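Long-range contacts in blue-light-activated histidine kinase 2 (Erythrobacter litoralis HTCC2594, PDB 4R38), which senses blue light through a flavin-binding LOV domain, the part described here, and acts as an ATP-dependent protein histidine kinase involved in light-enhanced bacterial virulence: residues E85-T90 against L105-L110; E99-H104 against Q124-Q129; S25-D30 against R43-M48. All coordinates share one frame; numbering follows the deposited sequence.

Contact 1. Residues E85-T90 against L105-L110; sequences EEVEET and LLMGPL. With RBF (riboflavin), chain E.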
# COMPACT_ATOMS: atom_id res chain seq x y z
N GLU A 85 -7.31 11.64 2.70
CA GLU A 85 -6.39 12.57 2.01
C GLU A 85 -5.37 11.84 1.15
O GLU A 85 -5.01 10.69 1.41
CB GLU A 85 -5.59 13.39 3.03
CG GLU A 85 -6.38 14.36 3.89
CD GLU A 85 -5.49 15.05 4.93
OE1 GLU A 85 -4.34 14.60 5.17
OE2 GLU A 85 -5.95 16.06 5.52
N GLU A 86 -4.89 12.51 0.10
CA GLU A 86 -3.80 11.97 -0.69
C GLU A 86 -2.53 12.05 0.15
O GLU A 86 -2.37 12.97 0.95
CB GLU A 86 -3.60 12.79 -1.98
CG GLU A 86 -4.77 12.85 -2.92
CD GLU A 86 -4.43 13.66 -4.17
OE1 GLU A 86 -3.43 14.41 -4.13
OE2 GLU A 86 -5.15 13.54 -5.19
N VAL A 87 -1.61 11.11 -0.06
CA VAL A 87 -0.34 11.16 0.62
C VAL A 87 0.74 10.47 -0.21
O VAL A 87 0.47 9.55 -0.97
CB VAL A 87 -0.45 10.45 2.01
CG1 VAL A 87 -0.72 8.96 1.83
CG2 VAL A 87 0.78 10.69 2.85
N GLU A 88 1.97 10.93 -0.02
CA GLU A 88 3.13 10.36 -0.67
C GLU A 88 4.23 10.21 0.40
O GLU A 88 4.49 11.14 1.15
CB GLU A 88 3.52 11.31 -1.81
CG GLU A 88 4.76 10.96 -2.58
CD GLU A 88 4.85 11.77 -3.88
OE1 GLU A 88 4.22 12.85 -3.97
OE2 GLU A 88 5.53 11.32 -4.82
N GLU A 89 4.82 9.01 0.50
CA GLU A 89 5.87 8.69 1.48
C GLU A 89 6.80 7.64 0.89
O GLU A 89 6.36 6.73 0.19
CB GLU A 89 5.28 8.09 2.77
CG GLU A 89 4.48 9.04 3.64
CD GLU A 89 5.32 10.11 4.30
OE1 GLU A 89 6.52 9.85 4.58
OE2 GLU A 89 4.78 11.21 4.53
N THR A 90 8.09 7.75 1.21
CA THR A 90 9.04 6.68 0.93
C THR A 90 9.28 5.86 2.20
O THR A 90 9.76 6.39 3.19
CB THR A 90 10.35 7.25 0.39
OG1 THR A 90 10.07 8.04 -0.77
CG2 THR A 90 11.32 6.13 0.02
N LEU A 105 5.59 5.23 -2.09
CA LEU A 105 4.16 4.97 -2.15
C LEU A 105 3.42 6.29 -2.38
O LEU A 105 3.71 7.29 -1.73
CB LEU A 105 3.74 4.34 -0.81
CG LEU A 105 2.27 4.03 -0.54
CD1 LEU A 105 1.69 2.95 -1.44
CD2 LEU A 105 2.13 3.62 0.93
N LEU A 106 2.50 6.28 -3.32
CA LEU A 106 1.58 7.39 -3.54
C LEU A 106 0.19 6.83 -3.44
O LEU A 106 -0.16 5.93 -4.20
CB LEU A 106 1.74 8.02 -4.93
CG LEU A 106 3.08 8.65 -5.21
CD1 LEU A 106 4.03 7.60 -5.76
CD2 LEU A 106 2.88 9.77 -6.21
N MET A 107 -0.63 7.36 -2.56
CA MET A 107 -1.97 6.84 -2.46
C MET A 107 -2.96 7.91 -2.07
O MET A 107 -2.60 9.03 -1.74
CB MET A 107 -1.99 5.67 -1.47
CG MET A 107 -1.80 6.11 -0.06
SD MET A 107 -1.97 4.82 1.17
CE MET A 107 -1.93 5.74 2.70
N GLY A 108 -4.23 7.55 -2.19
CA GLY A 108 -5.30 8.46 -1.89
C GLY A 108 -6.65 7.86 -2.25
O GLY A 108 -6.73 6.71 -2.69
N PRO A 109 -7.70 8.63 -2.03
CA PRO A 109 -9.06 8.17 -2.34
C PRO A 109 -9.16 7.78 -3.80
O PRO A 109 -8.67 8.50 -4.69
CB PRO A 109 -9.92 9.41 -2.07
CG PRO A 109 -9.13 10.22 -1.12
CD PRO A 109 -7.69 10.00 -1.50
N LEU A 110 -9.77 6.62 -4.04
CA LEU A 110 -10.10 6.17 -5.39
C LEU A 110 -11.11 7.09 -6.06
O LEU A 110 -11.05 7.29 -7.27
CB LEU A 110 -10.67 4.75 -5.34
CG LEU A 110 -11.02 4.07 -6.67
CD1 LEU A 110 -9.79 3.96 -7.56
CD2 LEU A 110 -11.62 2.70 -6.39
N1 RBF E . 2.27 0.36 3.33
C2 RBF E . 3.47 -0.18 2.98
O2 RBF E . 4.32 -0.37 3.83
N3 RBF E . 3.70 -0.50 1.67
C4 RBF E . 2.75 -0.39 0.72
O4 RBF E . 2.99 -0.70 -0.47
C4A RBF E . 1.47 0.10 1.07
N5 RBF E . 0.44 0.20 0.18
C5A RBF E . -0.76 0.67 0.56
C6 RBF E . -1.84 0.80 -0.35
C7 RBF E . -3.09 1.27 0.06
C7M RBF E . -4.19 1.37 -1.03
C8 RBF E . -3.28 1.64 1.39
C8M RBF E . -4.60 2.18 1.94
C9 RBF E . -2.25 1.53 2.28
C9A RBF E . -0.96 1.05 1.90
N10 RBF E . 0.04 0.93 2.85
C10 RBF E . 1.28 0.46 2.44
C1' RBF E . -0.10 1.38 4.23
C2' RBF E . -0.54 0.36 5.27
O2' RBF E . -1.48 -0.45 4.69
C3' RBF E . -1.11 1.09 6.48
O3' RBF E . -2.27 1.78 6.11
C4' RBF E . -0.12 2.09 7.06
O4' RBF E . 1.06 1.46 7.48
C5' RBF E . -0.74 2.83 8.24
O5' RBF E . -1.13 1.91 9.25
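Val87 and Met107 stand next to each other with both side chains directed to the same face of the sheet, a hydrogen-bonded pair in the antiparallel beta hairpin that forms one edge of the PAS-fold sheet in this LOV domain. That face also carries Leu105 and Glu89. Val87 turns CG1 between its backbone N and carbonyl carbon (chi1 66°), which brings that methyl to 3.5 Å from Met107 CE. Val87 and Met107 also exchange two backbone bonds, Val87 N to Met107 O at 2.9 Å (166° at hydrogen) and Met107 N to Val87 O; two residues on, Glu89 and Leu105 do the same. On the other face Glu88 and Leu106 also run alongside each other. The carboxylate of Glu88 rests against the isobutyl group, with OE2 3.4 Å from Leu106 CD2, while the same oxygen is hydrogen-bonded to His104. Glu89 leads its carboxylate away from Leu105 to a salt bridge with Arg76, and helix 71-82 packs on Val87 through Leu77 and Ala80. Leu105 sets both methyls against the isoalloxazine: CD1 comes within 3.4 Å of N5 and CD2 within 3.6 Å of C10. Farther along the ring system, Met107 SD sits 3.4 Å from flavin C8.

Contact 2. Residues E99-H104 against Q124-Q129; sequences EGFWNH and QVDMGQ. With RBF (riboflavin), chain E.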
# COMPACT_ATOMS: atom_id res chain seq x y z
N GLU A 99 14.18 -9.53 1.47
CA GLU A 99 15.00 -8.43 0.99
C GLU A 99 14.34 -7.08 1.28
O GLU A 99 13.16 -6.86 0.95
CB GLU A 99 15.27 -8.57 -0.51
CG GLU A 99 16.09 -7.43 -1.09
CD GLU A 99 16.51 -7.67 -2.54
OE1 GLU A 99 15.65 -8.06 -3.36
OE2 GLU A 99 17.70 -7.46 -2.86
N GLY A 100 15.08 -6.19 1.92
CA GLY A 100 14.55 -4.87 2.18
C GLY A 100 14.64 -4.03 0.92
O GLY A 100 15.52 -4.25 0.08
N PHE A 101 13.71 -3.09 0.80
CA PHE A 101 13.76 -2.11 -0.29
C PHE A 101 12.99 -0.85 0.07
O PHE A 101 12.09 -0.89 0.90
CB PHE A 101 13.21 -2.71 -1.58
CG PHE A 101 11.70 -2.94 -1.58
CD1 PHE A 101 10.85 -2.07 -2.24
CD2 PHE A 101 11.15 -4.04 -0.91
CE1 PHE A 101 9.46 -2.28 -2.25
CE2 PHE A 101 9.78 -4.25 -0.92
CZ PHE A 101 8.93 -3.37 -1.59
N TRP A 102 13.34 0.26 -0.57
CA TRP A 102 12.61 1.50 -0.40
C TRP A 102 11.41 1.55 -1.36
O TRP A 102 11.53 1.32 -2.57
CB TRP A 102 13.54 2.71 -0.59
CG TRP A 102 14.52 2.88 0.55
CD1 TRP A 102 15.86 2.60 0.53
CD2 TRP A 102 14.23 3.35 1.87
NE1 TRP A 102 16.42 2.87 1.76
CE2 TRP A 102 15.45 3.34 2.60
CE3 TRP A 102 13.07 3.80 2.51
CZ2 TRP A 102 15.53 3.75 3.93
CZ3 TRP A 102 13.15 4.20 3.84
CH2 TRP A 102 14.37 4.18 4.53
N ASN A 103 10.24 1.81 -0.80
CA ASN A 103 9.01 1.82 -1.56
C ASN A 103 8.49 3.24 -1.52
O ASN A 103 8.18 3.77 -0.46
CB ASN A 103 8.01 0.87 -0.90
CG ASN A 103 6.68 0.76 -1.64
OD1 ASN A 103 6.33 1.56 -2.55
ND2 ASN A 103 5.92 -0.25 -1.28
N HIS A 104 8.45 3.88 -2.69
CA HIS A 104 7.86 5.20 -2.82
C HIS A 104 6.40 4.99 -3.11
O HIS A 104 6.01 4.60 -4.21
CB HIS A 104 8.53 5.98 -3.95
CG HIS A 104 8.12 7.42 -4.02
ND1 HIS A 104 9.02 8.46 -4.06
CD2 HIS A 104 6.89 7.99 -4.08
CE1 HIS A 104 8.37 9.61 -4.12
NE2 HIS A 104 7.07 9.35 -4.13
N GLN A 124 3.02 1.81 -6.02
CA GLN A 124 4.28 1.58 -5.38
C GLN A 124 5.37 1.60 -6.42
O GLN A 124 5.28 0.92 -7.45
CB GLN A 124 4.31 0.21 -4.73
CG GLN A 124 3.33 0.05 -3.63
CD GLN A 124 1.93 -0.27 -4.05
OE1 GLN A 124 1.67 -0.69 -5.18
NE2 GLN A 124 0.99 -0.08 -3.13
N VAL A 125 6.42 2.35 -6.12
CA VAL A 125 7.60 2.42 -6.96
C VAL A 125 8.80 1.96 -6.16
O VAL A 125 9.14 2.54 -5.13
CB VAL A 125 7.86 3.86 -7.45
CG1 VAL A 125 9.10 3.89 -8.35
CG2 VAL A 125 6.65 4.41 -8.17
N ASP A 126 9.44 0.90 -6.64
CA ASP A 126 10.64 0.34 -6.04
C ASP A 126 11.84 1.27 -6.26
O ASP A 126 12.29 1.43 -7.40
CB ASP A 126 10.89 -1.02 -6.70
CG ASP A 126 11.95 -1.85 -6.00
OD1 ASP A 126 12.77 -1.31 -5.22
OD2 ASP A 126 11.95 -3.07 -6.27
N MET A 127 12.36 1.85 -5.18
CA MET A 127 13.51 2.76 -5.26
C MET A 127 14.81 2.03 -4.90
O MET A 127 15.87 2.66 -4.81
CB MET A 127 13.32 3.96 -4.33
CG MET A 127 12.09 4.80 -4.61
SD MET A 127 12.20 5.56 -6.23
CE MET A 127 10.61 6.38 -6.42
N GLY A 128 14.74 0.73 -4.64
CA GLY A 128 15.93 -0.09 -4.44
C GLY A 128 16.47 -0.12 -3.02
O GLY A 128 15.75 0.19 -2.07
N GLN A 129 17.75 -0.47 -2.90
CA GLN A 129 18.41 -0.64 -1.60
C GLN A 129 19.45 0.45 -1.33
O GLN A 129 19.15 1.64 -1.39
CB GLN A 129 19.10 -2.02 -1.53
CG GLN A 129 18.13 -3.22 -1.46
CD GLN A 129 17.33 -3.47 -2.74
OE1 GLN A 129 16.17 -3.88 -2.68
NE2 GLN A 129 17.95 -3.25 -3.90
N1 RBF E . 2.27 0.36 3.33
C2 RBF E . 3.47 -0.18 2.98
O2 RBF E . 4.32 -0.37 3.83
N3 RBF E . 3.70 -0.50 1.67
C4 RBF E . 2.75 -0.39 0.72
O4 RBF E . 2.99 -0.70 -0.47
C4A RBF E . 1.47 0.10 1.07
N5 RBF E . 0.44 0.20 0.18
C5A RBF E . -0.76 0.67 0.56
C6 RBF E . -1.84 0.80 -0.35
C7 RBF E . -3.09 1.27 0.06
C7M RBF E . -4.19 1.37 -1.03
C8 RBF E . -3.28 1.64 1.39
C8M RBF E . -4.60 2.18 1.94
C9 RBF E . -2.25 1.53 2.28
C9A RBF E . -0.96 1.05 1.90
N10 RBF E . 0.04 0.93 2.85
C10 RBF E . 1.28 0.46 2.44
C1' RBF E . -0.10 1.38 4.23
C2' RBF E . -0.54 0.36 5.27
O2' RBF E . -1.48 -0.45 4.69
C3' RBF E . -1.11 1.09 6.48
O3' RBF E . -2.27 1.78 6.11
C4' RBF E . -0.12 2.09 7.06
O4' RBF E . 1.06 1.46 7.48
C5' RBF E . -0.74 2.83 8.24
O5' RBF E . -1.13 1.91 9.25
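Asn103 swings CG opposite its backbone N (chi1 -178°), while Gln124 bends at chi2 (82°), which lays the Asn103 amide against CB and CG of Gln124, the two amide planes 68° apart. Asn103 OD1 abuts Gln124 CB at 3.3 Å; this buried oxygen has no polar partner in the model. Asn103 ND2 makes a weak, bent hydrogen bond to flavin O4 at 3.1 Å, and it also donates to Asn93 OD1. Gln124 NE2 makes weak bonds to both O4 and N5 of the riboflavin, each at 3.4 Å. The outer half of Gln124 is gripped from the neighbouring strand, OE1 by Ser25 and NE2 by Thr27, which would fix the flip of its amide. These residues belong to the neighbouring antiparallel strands 100-109 and 119-128 of the LOV sheet, and the glutamine beside flavin N5 is a hallmark of LOV photoreceptors. Away from the flavin, Met127 folds back so that CE lies 3.3 Å from His104 CB. Near the last modelled residue, Asp126 OD1 accepts from Gly128 N in an Asx turn and approaches Phe101 CD1 at 3.6 Å. The Glu99 carboxylate stacks over the Gln129 amide, Glu99 CD standing 3.8 Å from Gln129 OE1, and Arg95 binds both groups.

Contact 3. Residues S25-D30 against R43-M48; sequences SLTIAD and RAFEQM. With RBF (riboflavin), chain E.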
# COMPACT_ATOMS: atom_id res chain seq x y z
N SER A 25 3.07 -1.11 -10.21
CA SER A 25 2.39 -1.77 -9.08
C SER A 25 1.23 -0.90 -8.63
O SER A 25 1.37 0.30 -8.42
CB SER A 25 3.39 -1.98 -7.94
OG SER A 25 2.77 -2.55 -6.77
N LEU A 26 0.06 -1.52 -8.54
CA LEU A 26 -1.14 -0.82 -8.11
C LEU A 26 -1.92 -1.70 -7.15
O LEU A 26 -1.96 -2.92 -7.31
CB LEU A 26 -1.99 -0.46 -9.32
CG LEU A 26 -3.24 0.40 -9.05
CD1 LEU A 26 -3.43 1.43 -10.16
CD2 LEU A 26 -4.46 -0.47 -8.89
N THR A 27 -2.51 -1.06 -6.14
CA THR A 27 -3.27 -1.73 -5.09
C THR A 27 -4.51 -0.91 -4.79
O THR A 27 -4.52 0.31 -4.94
CB THR A 27 -2.47 -1.83 -3.80
OG1 THR A 27 -2.15 -0.51 -3.33
CG2 THR A 27 -1.18 -2.64 -4.00
N ILE A 28 -5.59 -1.58 -4.39
CA ILE A 28 -6.79 -0.88 -3.97
C ILE A 28 -7.19 -1.53 -2.66
O ILE A 28 -7.14 -2.75 -2.56
CB ILE A 28 -7.94 -1.04 -4.98
CG1 ILE A 28 -7.58 -0.42 -6.35
CG2 ILE A 28 -9.24 -0.40 -4.47
CD1 ILE A 28 -8.53 -0.78 -7.44
N ALA A 29 -7.56 -0.71 -1.67
CA ALA A 29 -7.98 -1.20 -0.35
C ALA A 29 -9.38 -0.72 -0.06
O ALA A 29 -9.74 0.38 -0.45
CB ALA A 29 -7.06 -0.69 0.71
N ASP A 30 -10.17 -1.53 0.66
CA ASP A 30 -11.48 -1.10 1.11
C ASP A 30 -11.28 -0.61 2.54
O ASP A 30 -11.18 -1.42 3.47
CB ASP A 30 -12.47 -2.27 1.04
CG ASP A 30 -13.90 -1.85 1.40
OD1 ASP A 30 -14.04 -0.87 2.16
OD2 ASP A 30 -14.88 -2.49 0.93
N ARG A 43 -0.32 -7.58 -11.24
CA ARG A 43 0.85 -8.42 -11.45
C ARG A 43 2.14 -7.68 -11.10
O ARG A 43 3.08 -8.28 -10.62
CB ARG A 43 0.88 -8.88 -12.92
CG ARG A 43 1.97 -9.87 -13.21
CD ARG A 43 1.96 -10.31 -14.67
NE ARG A 43 3.10 -11.16 -14.98
CZ ARG A 43 3.44 -11.58 -16.20
NH1 ARG A 43 2.71 -11.23 -17.25
NH2 ARG A 43 4.51 -12.35 -16.36
N ALA A 44 2.20 -6.38 -11.37
CA ALA A 44 3.41 -5.61 -11.02
C ALA A 44 3.66 -5.60 -9.50
O ALA A 44 4.80 -5.59 -9.06
CB ALA A 44 3.32 -4.16 -11.56
N PHE A 45 2.59 -5.58 -8.71
CA PHE A 45 2.71 -5.67 -7.27
C PHE A 45 3.29 -7.01 -6.87
O PHE A 45 4.18 -7.07 -6.06
CB PHE A 45 1.37 -5.49 -6.59
CG PHE A 45 1.42 -5.61 -5.09
CD1 PHE A 45 1.62 -4.48 -4.30
CD2 PHE A 45 1.27 -6.84 -4.48
CE1 PHE A 45 1.65 -4.58 -2.92
CE2 PHE A 45 1.29 -6.95 -3.10
CZ PHE A 45 1.49 -5.82 -2.32
N GLU A 46 2.76 -8.08 -7.46
CA GLU A 46 3.27 -9.42 -7.21
C GLU A 46 4.76 -9.50 -7.54
O GLU A 46 5.53 -10.06 -6.78
CB GLU A 46 2.52 -10.46 -8.05
CG GLU A 46 1.04 -10.60 -7.76
CD GLU A 46 0.44 -11.77 -8.52
OE1 GLU A 46 0.60 -11.83 -9.76
OE2 GLU A 46 -0.16 -12.66 -7.88
N GLN A 47 5.17 -8.93 -8.68
CA GLN A 47 6.55 -9.04 -9.11
C GLN A 47 7.50 -8.25 -8.23
O GLN A 47 8.60 -8.70 -7.93
CB GLN A 47 6.71 -8.59 -10.56
CG GLN A 47 6.04 -9.51 -11.57
CD GLN A 47 6.09 -8.96 -12.99
OE1 GLN A 47 6.55 -7.83 -13.22
NE2 GLN A 47 5.63 -9.75 -13.96
N MET A 48 7.07 -7.06 -7.81
CA MET A 48 7.88 -6.24 -6.90
C MET A 48 8.02 -6.84 -5.50
O MET A 48 9.11 -6.85 -4.92
CB MET A 48 7.28 -4.84 -6.77
CG MET A 48 8.04 -3.93 -5.78
SD MET A 48 7.19 -2.35 -5.53
CE MET A 48 5.87 -2.90 -4.44
N1 RBF E . 2.27 0.36 3.33
C2 RBF E . 3.47 -0.18 2.98
O2 RBF E . 4.32 -0.37 3.83
N3 RBF E . 3.70 -0.50 1.67
C4 RBF E . 2.75 -0.39 0.72
O4 RBF E . 2.99 -0.70 -0.47
C4A RBF E . 1.47 0.10 1.07
N5 RBF E . 0.44 0.20 0.18
C5A RBF E . -0.76 0.67 0.56
C6 RBF E . -1.84 0.80 -0.35
C7 RBF E . -3.09 1.27 0.06
C7M RBF E . -4.19 1.37 -1.03
C8 RBF E . -3.28 1.64 1.39
C8M RBF E . -4.60 2.18 1.94
C9 RBF E . -2.25 1.53 2.28
C9A RBF E . -0.96 1.05 1.90
N10 RBF E . 0.04 0.93 2.85
C10 RBF E . 1.28 0.46 2.44
C1' RBF E . -0.10 1.38 4.23
C2' RBF E . -0.54 0.36 5.27
O2' RBF E . -1.48 -0.45 4.69
C3' RBF E . -1.11 1.09 6.48
O3' RBF E . -2.27 1.78 6.11
C4' RBF E . -0.12 2.09 7.06
O4' RBF E . 1.06 1.46 7.48
C5' RBF E . -0.74 2.83 8.24
O5' RBF E . -1.13 1.91 9.25
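Ser25 packs against Ala44 and Phe45 at the point where strand 25-30 and helix 43-49 come nearest, the axes of their short segments passing 6.1 Å apart at an angle of 112°. This end is tight. Ala44 CB sits 3.3 Å from Ser25 N, and Ser25 OG lies 3.2 Å from Phe45 CA and close to the plane of the phenyl ring, at its edge. With OG anti to the backbone N (chi1 177°), the hydroxyl is laid along the Phe45 side chain, yet no hydrogen bond crosses between the segments; its polar partner is Gln124 on the adjoining strand. Met48 CE adds a looser touch to the same oxygen at 3.9 Å. Two residues along the strand, Thr27 divides its two branches: CG2 leans obliquely on the ring, 3.4 Å from Phe45 CD1, whereas OG1 lies 3.3 Å from flavin C6. By contrast, the far end of the strand diverges from the helix, and Ala29 instead meets the riboflavin, its CB 3.9 Å from the C7M methyl. On the helix, Arg43 and Gln47 are exposed, and Arg43 and Glu46 point away from the strand. Phe45 also packs on Cys61, the residue known to form the flavin adduct, which is not attached here. Strand 25-30 gives Thr27 and Ala29 to the flavin pocket, while the helix packs on Thr27 through Phe45, as part of a LOV domain, a flavin-binding variant of the PAS fold.

All three contacts reach the same antiparallel sheet and touch the riboflavin. Contacts 1 and 2 share strand 100-109, with centres 16 Å apart, and are tied by a probable hydrogen bond between Glu88 OE2 and His104 NE2 (2.6 Å). Contact 3 begins on strand 25-30, the neighbour of strand 119-128 used by contact 2; its centre is 14 Å from each of the other two. It joins contact 2 through Gln124 OE1 and Ser25 OG (2.7 Å) but does not touch contact 1. The side chains of Phe45, Gln124 and Leu105 stand about 4, 5 and 7 Å from the Cys61 side chain, so each contact places at least one residue near the adduct-forming cysteine.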